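Local atomic coordinates of formylmethanofuran--tetrahydromethanopterin formyltransferase (PDB entry 1M5S), a protein that catalyses the reversible transfer of a formyl group from formylmethanofuran to tetrahydromethanopterin, a step of methanogenesis from carbon dioxide. Residues 6-11 against 275-280; 14-19 against 284-289; 164-169 against 247-252; 175-180 against 243-248. All blocks are in the same frame, centred on the assembly; numbering follows the deposited sequence.

Contact 1 (6-11 against 275-280); sequences VEIEDT and KKISAG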
# COMPACT_ATOMS: atom_id res chain seq x y z
N VAL A 6 -8.23 -29.76 -6.14
CA VAL A 6 -7.64 -29.79 -4.80
C VAL A 6 -8.52 -30.62 -3.87
O VAL A 6 -9.70 -30.32 -3.69
CB VAL A 6 -7.47 -28.36 -4.22
CG1 VAL A 6 -6.90 -28.41 -2.81
CG2 VAL A 6 -6.55 -27.55 -5.13
N GLU A 7 -7.94 -31.66 -3.27
CA GLU A 7 -8.64 -32.48 -2.29
C GLU A 7 -9.11 -31.69 -1.08
O GLU A 7 -8.30 -31.10 -0.35
CB GLU A 7 -7.74 -33.63 -1.83
CG GLU A 7 -8.38 -34.51 -0.77
CD GLU A 7 -7.43 -35.54 -0.19
OE1 GLU A 7 -6.20 -35.34 -0.27
OE2 GLU A 7 -7.91 -36.54 0.37
N ILE A 8 -10.41 -31.71 -0.83
CA ILE A 8 -10.98 -31.16 0.40
C ILE A 8 -11.22 -32.30 1.38
O ILE A 8 -12.05 -33.17 1.13
CB ILE A 8 -12.34 -30.44 0.13
CG1 ILE A 8 -12.23 -29.51 -1.08
CG2 ILE A 8 -12.79 -29.68 1.38
CD1 ILE A 8 -11.20 -28.40 -0.95
N GLU A 9 -10.45 -32.32 2.47
CA GLU A 9 -10.60 -33.34 3.50
C GLU A 9 -12.00 -33.33 4.12
O GLU A 9 -12.59 -32.26 4.33
CB GLU A 9 -9.58 -33.11 4.61
CG GLU A 9 -8.44 -34.09 4.59
CD GLU A 9 -7.96 -34.43 5.99
OE1 GLU A 9 -8.29 -35.53 6.48
OE2 GLU A 9 -7.23 -33.62 6.58
N ASP A 10 -12.52 -34.52 4.38
CA ASP A 10 -13.80 -34.67 5.07
C ASP A 10 -13.53 -34.62 6.57
O ASP A 10 -13.43 -35.65 7.24
CB ASP A 10 -14.48 -36.00 4.69
CG ASP A 10 -15.95 -36.06 5.10
OD1 ASP A 10 -16.44 -35.12 5.76
OD2 ASP A 10 -16.61 -37.05 4.74
N THR A 11 -13.21 -33.41 7.03
CA THR A 11 -13.00 -33.15 8.44
C THR A 11 -13.77 -31.88 8.82
O THR A 11 -14.68 -31.44 8.10
CB THR A 11 -11.47 -33.03 8.77
OG1 THR A 11 -11.28 -32.80 10.17
CG2 THR A 11 -10.82 -31.91 7.97
N LYS A 275 -2.29 -28.52 -2.73
CA LYS A 275 -2.46 -29.97 -2.77
C LYS A 275 -3.70 -30.45 -2.02
O LYS A 275 -4.35 -31.41 -2.43
CB LYS A 275 -1.22 -30.66 -2.20
CG LYS A 275 0.04 -30.44 -3.02
CD LYS A 275 -0.19 -30.82 -4.47
CE LYS A 275 1.04 -30.57 -5.31
NZ LYS A 275 0.78 -30.91 -6.73
N LYS A 276 -4.02 -29.77 -0.92
CA LYS A 276 -5.12 -30.21 -0.06
C LYS A 276 -5.61 -29.07 0.83
O LYS A 276 -4.83 -28.20 1.24
CB LYS A 276 -4.66 -31.38 0.82
CG LYS A 276 -5.80 -32.12 1.51
CD LYS A 276 -5.37 -32.66 2.86
CE LYS A 276 -4.76 -34.03 2.74
NZ LYS A 276 -4.53 -34.62 4.08
N ILE A 277 -6.92 -29.06 1.07
CA ILE A 277 -7.51 -28.23 2.12
C ILE A 277 -7.91 -29.14 3.28
O ILE A 277 -8.59 -30.15 3.08
CB ILE A 277 -8.79 -27.50 1.63
CG1 ILE A 277 -8.46 -26.56 0.46
CG2 ILE A 277 -9.46 -26.78 2.80
CD1 ILE A 277 -7.51 -25.43 0.81
N SER A 278 -7.50 -28.77 4.48
CA SER A 278 -7.96 -29.45 5.68
C SER A 278 -8.48 -28.43 6.69
O SER A 278 -8.88 -27.33 6.32
CB SER A 278 -6.84 -30.28 6.29
OG SER A 278 -7.35 -31.17 7.26
N ALA A 279 -8.57 -28.84 7.96
CA ALA A 279 -9.05 -28.00 9.06
C ALA A 279 -8.60 -28.58 10.38
O ALA A 279 -8.34 -29.78 10.49
CB ALA A 279 -10.56 -27.91 9.04
N GLY A 280 -8.50 -27.72 11.39
CA GLY A 280 -8.01 -28.16 12.69
C GLY A 280 -9.12 -28.34 13.69
O GLY A 280 -10.00 -27.50 13.83
O HOH W 1 -4.19 -34.21 -1.51
O HOH W 2 -5.61 -32.34 -4.52
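Ile8 and Ile277 lie side by side on the buried face of two parallel strands, and here the packing is dense. CD1 of Ile8 rests 3.6 Å from CG1 of Ile277, while CG1 of Val6 also touches Ile277 CG1, from a different side, at 4.1 Å. Ile265 of helix 254-268 closes over both isoleucines. Two backbone bonds fix the register, Ile277 N to Glu7 O at 2.8 Å and Glu9 N to Ile277 O at 2.9 Å, both nearly straight.

The face of Glu7 and Lys276 is looser and turned to solvent. Glu7, extended with CG anti to its N (chi1 178°), runs alongside Lys276, yet their charged ends stay apart and its OE1 lies against the methylenes of the lysine, 3.6 Å from Lys276 CE. A water bridges that OE1 to Lys275 O. Just past the strand comes a close polar grip: Glu9 OE2 accepts the Ser278 OG hydroxyl at 2.5 Å, on the anti side and 34° out of the carboxylate plane, and makes a long salt bridge of 3.8 Å to Lys276 NZ. The result is a parallel strand pair with helix 254-268 packed on the isoleucine face, in keeping with the alpha/beta sandwich of this enzyme.

Contact 2 (14-19 against 284-289); sequences EAFPIK and GKLGKY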
# COMPACT_ATOMS: atom_id res chain seq x y z
N GLU A 14 -12.97 -27.05 14.70
CA GLU A 14 -13.52 -27.01 16.04
C GLU A 14 -13.37 -25.60 16.61
O GLU A 14 -12.26 -25.15 16.91
CB GLU A 14 -12.77 -28.01 16.93
CG GLU A 14 -13.18 -28.00 18.39
CD GLU A 14 -13.49 -29.38 18.92
OE1 GLU A 14 -12.72 -30.32 18.63
OE2 GLU A 14 -14.52 -29.53 19.61
N ALA A 15 -14.51 -24.95 16.83
CA ALA A 15 -14.54 -23.56 17.28
C ALA A 15 -15.09 -23.39 18.70
O ALA A 15 -15.98 -24.13 19.14
CB ALA A 15 -15.33 -22.72 16.30
N PHE A 16 -14.61 -22.34 19.38
CA PHE A 16 -14.96 -22.03 20.77
C PHE A 16 -15.85 -20.79 20.85
O PHE A 16 -15.81 -19.93 19.97
CB PHE A 16 -13.69 -21.81 21.58
CG PHE A 16 -12.67 -22.90 21.43
CD1 PHE A 16 -11.98 -23.07 20.23
CD2 PHE A 16 -12.41 -23.78 22.48
CE1 PHE A 16 -11.05 -24.09 20.08
CE2 PHE A 16 -11.47 -24.81 22.34
CZ PHE A 16 -10.79 -24.96 21.14
N PRO A 17 -16.67 -20.68 21.91
CA PRO A 17 -17.38 -19.41 22.12
C PRO A 17 -16.44 -18.31 22.61
O PRO A 17 -15.42 -18.58 23.26
CB PRO A 17 -18.44 -19.77 23.17
CG PRO A 17 -17.81 -20.88 23.95
CD PRO A 17 -17.03 -21.68 22.93
N ILE A 18 -16.73 -17.08 22.19
CA ILE A 18 -15.95 -15.92 22.62
C ILE A 18 -16.82 -14.67 22.63
O ILE A 18 -17.93 -14.67 22.08
CB ILE A 18 -14.70 -15.72 21.71
CG1 ILE A 18 -13.67 -14.84 22.42
CG2 ILE A 18 -15.12 -15.16 20.36
CD1 ILE A 18 -12.24 -15.05 21.96
N LYS A 19 -16.39 -13.65 23.37
CA LYS A 19 -17.11 -12.38 23.37
C LYS A 19 -16.51 -11.47 22.30
O LYS A 19 -15.28 -11.30 22.24
CB LYS A 19 -17.01 -11.73 24.75
CG LYS A 19 -17.44 -12.63 25.90
CD LYS A 19 -18.86 -13.15 25.71
CE LYS A 19 -19.32 -13.92 26.93
NZ LYS A 19 -20.78 -14.20 26.87
N GLY A 284 -13.31 -33.09 18.90
CA GLY A 284 -14.69 -32.84 19.27
C GLY A 284 -14.85 -32.64 20.77
O GLY A 284 -15.97 -32.43 21.25
N LYS A 285 -13.74 -32.64 21.50
CA LYS A 285 -13.77 -32.66 22.96
C LYS A 285 -13.32 -31.36 23.62
O LYS A 285 -13.00 -31.34 24.80
CB LYS A 285 -12.90 -33.82 23.49
CG LYS A 285 -13.42 -35.21 23.13
CD LYS A 285 -14.85 -35.45 23.62
CE LYS A 285 -15.80 -35.79 22.47
NZ LYS A 285 -15.21 -36.78 21.52
N LEU A 286 -13.35 -30.25 22.87
CA LEU A 286 -12.86 -28.98 23.40
C LEU A 286 -13.75 -27.77 23.07
O LEU A 286 -13.78 -26.80 23.83
CB LEU A 286 -11.44 -28.70 22.90
CG LEU A 286 -10.30 -28.90 23.90
CD1 LEU A 286 -9.60 -30.22 23.63
CD2 LEU A 286 -9.32 -27.75 23.80
N GLY A 287 -14.46 -27.82 21.95
CA GLY A 287 -15.25 -26.68 21.53
C GLY A 287 -16.64 -27.06 21.06
O GLY A 287 -16.82 -28.09 20.40
N LYS A 288 -17.60 -26.18 21.30
CA LYS A 288 -19.01 -26.45 21.01
C LYS A 288 -19.34 -26.52 19.51
O LYS A 288 -20.21 -27.28 19.09
CB LYS A 288 -19.89 -25.38 21.68
CG LYS A 288 -21.39 -25.59 21.45
CD LYS A 288 -22.11 -24.27 21.19
CE LYS A 288 -23.42 -24.48 20.43
NZ LYS A 288 -23.21 -25.04 19.06
N TYR A 289 -18.63 -25.72 18.71
CA TYR A 289 -19.01 -25.49 17.32
C TYR A 289 -18.22 -26.38 16.34
O TYR A 289 -17.00 -26.50 16.44
CB TYR A 289 -18.81 -24.01 16.96
CG TYR A 289 -19.61 -23.05 17.83
CD1 TYR A 289 -19.02 -22.43 18.94
CD2 TYR A 289 -20.95 -22.78 17.56
CE1 TYR A 289 -19.76 -21.56 19.75
CE2 TYR A 289 -21.70 -21.90 18.36
CZ TYR A 289 -21.09 -21.30 19.45
OH TYR A 289 -21.82 -20.44 20.25
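Ala15 and Tyr289 form an antiparallel hydrogen-bonded pair, and because Lys288 and Tyr289 both face Ala15 the pairing is a classic beta bulge. Its two bonds, Ala15 N to Tyr289 O at 3.0 Å and Tyr289 N to Ala15 O at 3.1 Å, tie the start of strand 289-292 to strand 12-26.

Before the bulge, the loop curls round the carboxylate of Glu14, which fills the hollow. With CG anti to the backbone N (chi1 176°) and the chain bent at chi2, the group reaches back into the turn. OE1 receives Gly284 N on its syn lone pair at 2.8 Å and also takes the amide of Tyr282; OE2 is met by Gly287 N from above the carboxylate plane, 52° out of it. Three loop amides therefore hold the buried group. Were Glu14 an alanine, the three amides would probably lose their common acceptor and a gap would open inside the loop.

Gly287 is itself the low point over which the Phe16 ring passes: its CA sits over one ring face, and a CB there would clash with Ala15 O. Leu286 fits against the rim of the same ring, its CD2 lying in the ring plane 3.9 Å from Phe16 CE2. Farther along, the Tyr289 ring presents an edge to the strand, with Ala15 O and Pro17 N near its plane, while Lys288 CD lies above one face. The last bump is the proline ring, whose Pro17 CB stands 4.1 Å from Tyr289 CE1.

Contact 3 (164-169 against 247-252); sequences GNFFIF and IVINGL
Gly164 and Ile249 face each other as an antiparallel hydrogen-bonded pair, and the carbonyl of Gly164 takes the amide of Ile249 in a bond of 2.6 Å from Ile249 N to Gly164 O. That donor is tilted 30° from the carbonyl plane, and the same Gly164 O also receives a CA-H...O contact from Val248 CA at 3.3 Å. Two residues on, Phe166 and Ile247 exchange both their backbone groups. Ile247 N gives a nearly straight bond of 3.1 Å to Phe166 O, whereas Phe166 N reaches Ile247 O over 3.3 Å, in the carbonyl plane but less straight. Ile247 O is shared, since Asn165 CA lies 3.0 Å from it in a second CA-H...O contact.

These pairs join strands 147-170 and 243-251 as antiparallel neighbours in the buried part of the proximal lobe, within an alpha/beta sandwich; the short segments run at 162° to each other. Asn165 and Val248 make the intervening non-hydrogen-bonded pair. The amide of Asn165 is buried but satisfied beyond this strand pair: OD1 accepts from Gly280 N, and ND2 donates to Gly163 O. Its CG stands between N and the carbonyl carbon (chi1 75°), directing the amide away from strand 243-251.

On the opposite, apolar face, Phe166 and Ile247 point the same way, and the isoleucine CB sits over one face of the ring, offset toward its rim. The closest carbons of these two side chains are Phe166 CZ and Ile247 CD1, 4.0 Å apart, while Ile265 packs against the phenylalanine and Ala183 against both.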
# COMPACT_ATOMS: atom_id res chain seq x y z
N GLY A 164 -12.86 -20.88 14.10
CA GLY A 164 -13.14 -21.43 12.77
C GLY A 164 -11.88 -21.36 11.90
O GLY A 164 -11.06 -20.46 12.07
N ASN A 165 -11.65 -22.37 11.06
CA ASN A 165 -10.38 -22.42 10.34
C ASN A 165 -10.38 -23.42 9.19
O ASN A 165 -11.29 -24.24 9.06
CB ASN A 165 -9.23 -22.75 11.31
CG ASN A 165 -9.22 -24.20 11.74
OD1 ASN A 165 -8.66 -25.06 11.06
ND2 ASN A 165 -9.82 -24.49 12.89
N PHE A 166 -9.39 -23.28 8.31
CA PHE A 166 -9.01 -24.36 7.40
C PHE A 166 -7.51 -24.32 7.12
O PHE A 166 -6.84 -23.31 7.41
CB PHE A 166 -9.82 -24.27 6.09
CG PHE A 166 -9.61 -22.98 5.33
CD1 PHE A 166 -8.60 -22.89 4.37
CD2 PHE A 166 -10.42 -21.88 5.56
CE1 PHE A 166 -8.40 -21.71 3.66
CE2 PHE A 166 -10.23 -20.69 4.85
CZ PHE A 166 -9.21 -20.61 3.90
N PHE A 167 -6.96 -25.47 6.76
CA PHE A 167 -5.53 -25.62 6.47
C PHE A 167 -5.32 -25.63 4.96
O PHE A 167 -6.17 -26.10 4.21
CB PHE A 167 -5.01 -26.93 7.06
CG PHE A 167 -4.79 -26.91 8.55
CD1 PHE A 167 -5.66 -26.23 9.39
CD2 PHE A 167 -3.72 -27.59 9.11
CE1 PHE A 167 -5.47 -26.24 10.77
CE2 PHE A 167 -3.52 -27.60 10.49
CZ PHE A 167 -4.40 -26.93 11.32
N ILE A 168 -4.19 -25.08 4.52
CA ILE A 168 -3.82 -25.08 3.10
C ILE A 168 -2.47 -25.75 2.96
O ILE A 168 -1.46 -25.26 3.48
CB ILE A 168 -3.69 -23.64 2.52
CG1 ILE A 168 -4.97 -22.85 2.74
CG2 ILE A 168 -3.39 -23.69 1.02
CD1 ILE A 168 -4.79 -21.36 2.50
N PHE A 169 -2.46 -26.90 2.29
CA PHE A 169 -1.23 -27.65 2.00
C PHE A 169 -0.73 -27.24 0.61
O PHE A 169 -1.48 -27.29 -0.36
CB PHE A 169 -1.52 -29.16 2.00
CG PHE A 169 -1.89 -29.72 3.34
CD1 PHE A 169 -3.03 -29.27 4.01
CD2 PHE A 169 -1.14 -30.74 3.91
CE1 PHE A 169 -3.41 -29.83 5.22
CE2 PHE A 169 -1.52 -31.31 5.12
CZ PHE A 169 -2.65 -30.85 5.78
N ILE A 247 -5.70 -20.57 8.27
CA ILE A 247 -6.43 -19.32 8.45
C ILE A 247 -7.46 -19.52 9.56
O ILE A 247 -8.29 -20.42 9.48
CB ILE A 247 -7.11 -18.88 7.13
CG1 ILE A 247 -6.03 -18.52 6.10
CG2 ILE A 247 -8.03 -17.68 7.37
CD1 ILE A 247 -6.52 -17.77 4.93
N VAL A 248 -7.25 -18.81 10.68
CA VAL A 248 -8.21 -18.79 11.78
C VAL A 248 -9.22 -17.66 11.60
O VAL A 248 -8.85 -16.54 11.26
CB VAL A 248 -7.50 -18.62 13.14
CG1 VAL A 248 -8.52 -18.54 14.26
CG2 VAL A 248 -6.56 -19.78 13.38
N ILE A 249 -10.48 -17.96 11.86
CA ILE A 249 -11.61 -17.07 11.59
C ILE A 249 -12.47 -16.94 12.86
O ILE A 249 -12.90 -17.94 13.42
CB ILE A 249 -12.49 -17.63 10.44
CG1 ILE A 249 -11.63 -17.89 9.20
CG2 ILE A 249 -13.63 -16.68 10.11
CD1 ILE A 249 -12.31 -18.69 8.12
N ASN A 250 -12.57 -15.72 13.39
CA ASN A 250 -13.55 -15.40 14.42
C ASN A 250 -14.72 -14.71 13.75
O ASN A 250 -14.56 -14.13 12.68
CB ASN A 250 -12.96 -14.48 15.48
CG ASN A 250 -11.87 -15.15 16.29
OD1 ASN A 250 -11.45 -16.26 15.99
ND2 ASN A 250 -11.41 -14.46 17.33
N GLY A 251 -15.89 -14.77 14.37
CA GLY A 251 -17.07 -14.21 13.73
C GLY A 251 -18.28 -14.11 14.64
O GLY A 251 -18.34 -14.76 15.68
N LEU A 252 -19.27 -13.35 14.19
CA LEU A 252 -20.44 -13.04 15.00
C LEU A 252 -21.40 -14.22 15.15
O LEU A 252 -21.92 -14.47 16.24
CB LEU A 252 -21.18 -11.85 14.38
CG LEU A 252 -20.35 -10.56 14.33
CD1 LEU A 252 -21.10 -9.47 13.57
CD2 LEU A 252 -20.03 -10.11 15.76

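Contact 4 (175-180 against 243-248); sequences TALTAA and AVYEIV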
# COMPACT_ATOMS: atom_id res chain seq x y z
N THR A 175 3.53 -21.07 -2.51
CA THR A 175 2.24 -21.54 -3.02
C THR A 175 1.18 -21.51 -1.93
O THR A 175 0.08 -20.97 -2.13
CB THR A 175 2.34 -22.99 -3.54
OG1 THR A 175 3.13 -23.02 -4.73
CG2 THR A 175 0.95 -23.54 -3.85
N ALA A 176 1.51 -22.08 -0.78
CA ALA A 176 0.57 -22.14 0.34
C ALA A 176 0.30 -20.73 0.88
O ALA A 176 -0.85 -20.39 1.18
CB ALA A 176 1.12 -23.05 1.44
N LEU A 177 1.34 -19.90 0.95
CA LEU A 177 1.17 -18.54 1.46
C LEU A 177 0.31 -17.68 0.54
O LEU A 177 -0.52 -16.90 1.01
CB LEU A 177 2.54 -17.87 1.65
CG LEU A 177 2.50 -16.46 2.26
CD1 LEU A 177 1.58 -16.43 3.49
CD2 LEU A 177 3.91 -16.03 2.63
N THR A 178 0.52 -17.80 -0.77
CA THR A 178 -0.25 -17.02 -1.75
C THR A 178 -1.72 -17.42 -1.69
O THR A 178 -2.60 -16.56 -1.76
CB THR A 178 0.30 -17.23 -3.17
OG1 THR A 178 1.67 -16.81 -3.21
CG2 THR A 178 -0.51 -16.42 -4.18
N ALA A 179 -1.95 -18.71 -1.48
CA ALA A 179 -3.30 -19.23 -1.31
C ALA A 179 -3.96 -18.66 -0.05
O ALA A 179 -5.09 -18.18 -0.10
CB ALA A 179 -3.26 -20.76 -1.25
N ALA A 180 -3.18 -18.56 1.03
CA ALA A 180 -3.63 -17.97 2.28
C ALA A 180 -3.92 -16.48 2.09
O ALA A 180 -4.96 -15.97 2.52
CB ALA A 180 -2.59 -18.17 3.36
N ALA A 243 4.82 -27.10 2.75
CA ALA A 243 4.37 -26.03 3.64
C ALA A 243 2.87 -26.08 3.88
O ALA A 243 2.09 -26.44 2.99
CB ALA A 243 4.76 -24.67 3.06
N VAL A 244 2.47 -25.74 5.10
CA VAL A 244 1.07 -25.62 5.45
C VAL A 244 0.85 -24.27 6.12
O VAL A 244 1.67 -23.82 6.93
CB VAL A 244 0.63 -26.73 6.44
CG1 VAL A 244 -0.88 -26.65 6.67
CG2 VAL A 244 1.02 -28.10 5.90
N TYR A 245 -0.22 -23.59 5.73
CA TYR A 245 -0.68 -22.40 6.44
C TYR A 245 -2.12 -22.61 6.88
O TYR A 245 -2.88 -23.32 6.21
CB TYR A 245 -0.59 -21.14 5.55
CG TYR A 245 0.82 -20.61 5.39
CD1 TYR A 245 1.43 -19.89 6.42
CD2 TYR A 245 1.55 -20.87 4.23
CE1 TYR A 245 2.75 -19.45 6.29
CE2 TYR A 245 2.86 -20.45 4.11
CZ TYR A 245 3.45 -19.74 5.14
OH TYR A 245 4.76 -19.38 5.03
N GLU A 246 -2.47 -22.02 8.01
CA GLU A 246 -3.83 -22.08 8.53
C GLU A 246 -4.42 -20.67 8.58
O GLU A 246 -3.70 -19.70 8.79
CB GLU A 246 -3.82 -22.71 9.92
CG GLU A 246 -5.15 -22.61 10.65
CD GLU A 246 -5.09 -23.11 12.08
OE1 GLU A 246 -3.97 -23.30 12.62
OE2 GLU A 246 -6.18 -23.31 12.67
N ILE A 247 -5.70 -20.57 8.27
CA ILE A 247 -6.43 -19.32 8.45
C ILE A 247 -7.46 -19.52 9.56
O ILE A 247 -8.29 -20.42 9.48
CB ILE A 247 -7.11 -18.88 7.13
CG1 ILE A 247 -6.03 -18.52 6.10
CG2 ILE A 247 -8.03 -17.68 7.37
CD1 ILE A 247 -6.52 -17.77 4.93
N VAL A 248 -7.25 -18.81 10.68
CA VAL A 248 -8.21 -18.79 11.78
C VAL A 248 -9.22 -17.66 11.60
O VAL A 248 -8.85 -16.54 11.26
CB VAL A 248 -7.50 -18.62 13.14
CG1 VAL A 248 -8.52 -18.54 14.26
CG2 VAL A 248 -6.56 -19.78 13.38
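Ala176 sets its methyl against the ring edge of Tyr245, where helix 173-187 packs on strand 243-251 as part of a helical layer of an alpha/beta sandwich. The two short axes approach to 7.6 Å and run 16° apart, a near-parallel layering of helix on sheet. The CB of Ala176 lies in the ring plane, 3.6 Å from Tyr245 CD2, and also meets the methyl of Ala243.

One residue on, Leu177 takes the face of the ring. With CG anti to the backbone N (chi1 -176°), the second torsion turns CD1 over the ring centre, 4.2 Å from the centroid and 11° off the normal, a CH-pi contact. Leu177 CB packs 3.6 Å from Tyr245 CE2. Held at edge and face, the ring extends its hydroxyl to Glu146 OE1 of the second subunit, packing that probably helps to fix the direction of this intersubunit bond. A valine in place of Tyr245 would probably leave that glutamate without its hydroxyl partner and uncover the methyl of Leu177.

A helical turn after Ala176, Ala180 again points at the strand, its CB 4.2 Å from Tyr245 CB. Beyond it, the CD1 of Ile247 reaches the helix backbone, 3.4 Å from Ala180 O.

Strand 147-170 connects most of this set: it pairs with strand 243-251 in contact 3, with strand 274-278 of contact 1 and with strand 12-26 of contact 2. Centres of contacts 1, 3 and 4 lie 11 to 12 Å apart, whereas those of contacts 2 and 4 are about 23 Å apart. Contacts 3 and 4 share Ile247 and Val248, the strand meeting another strand in one and helix 173-187 in the other. Along the chain, contacts 1 and 2 cross, and both enclose contacts 3 and 4. The N-terminal residues are thus fastened onto the C-terminal part of the chain, so that the two sequence families meet in one sheet region.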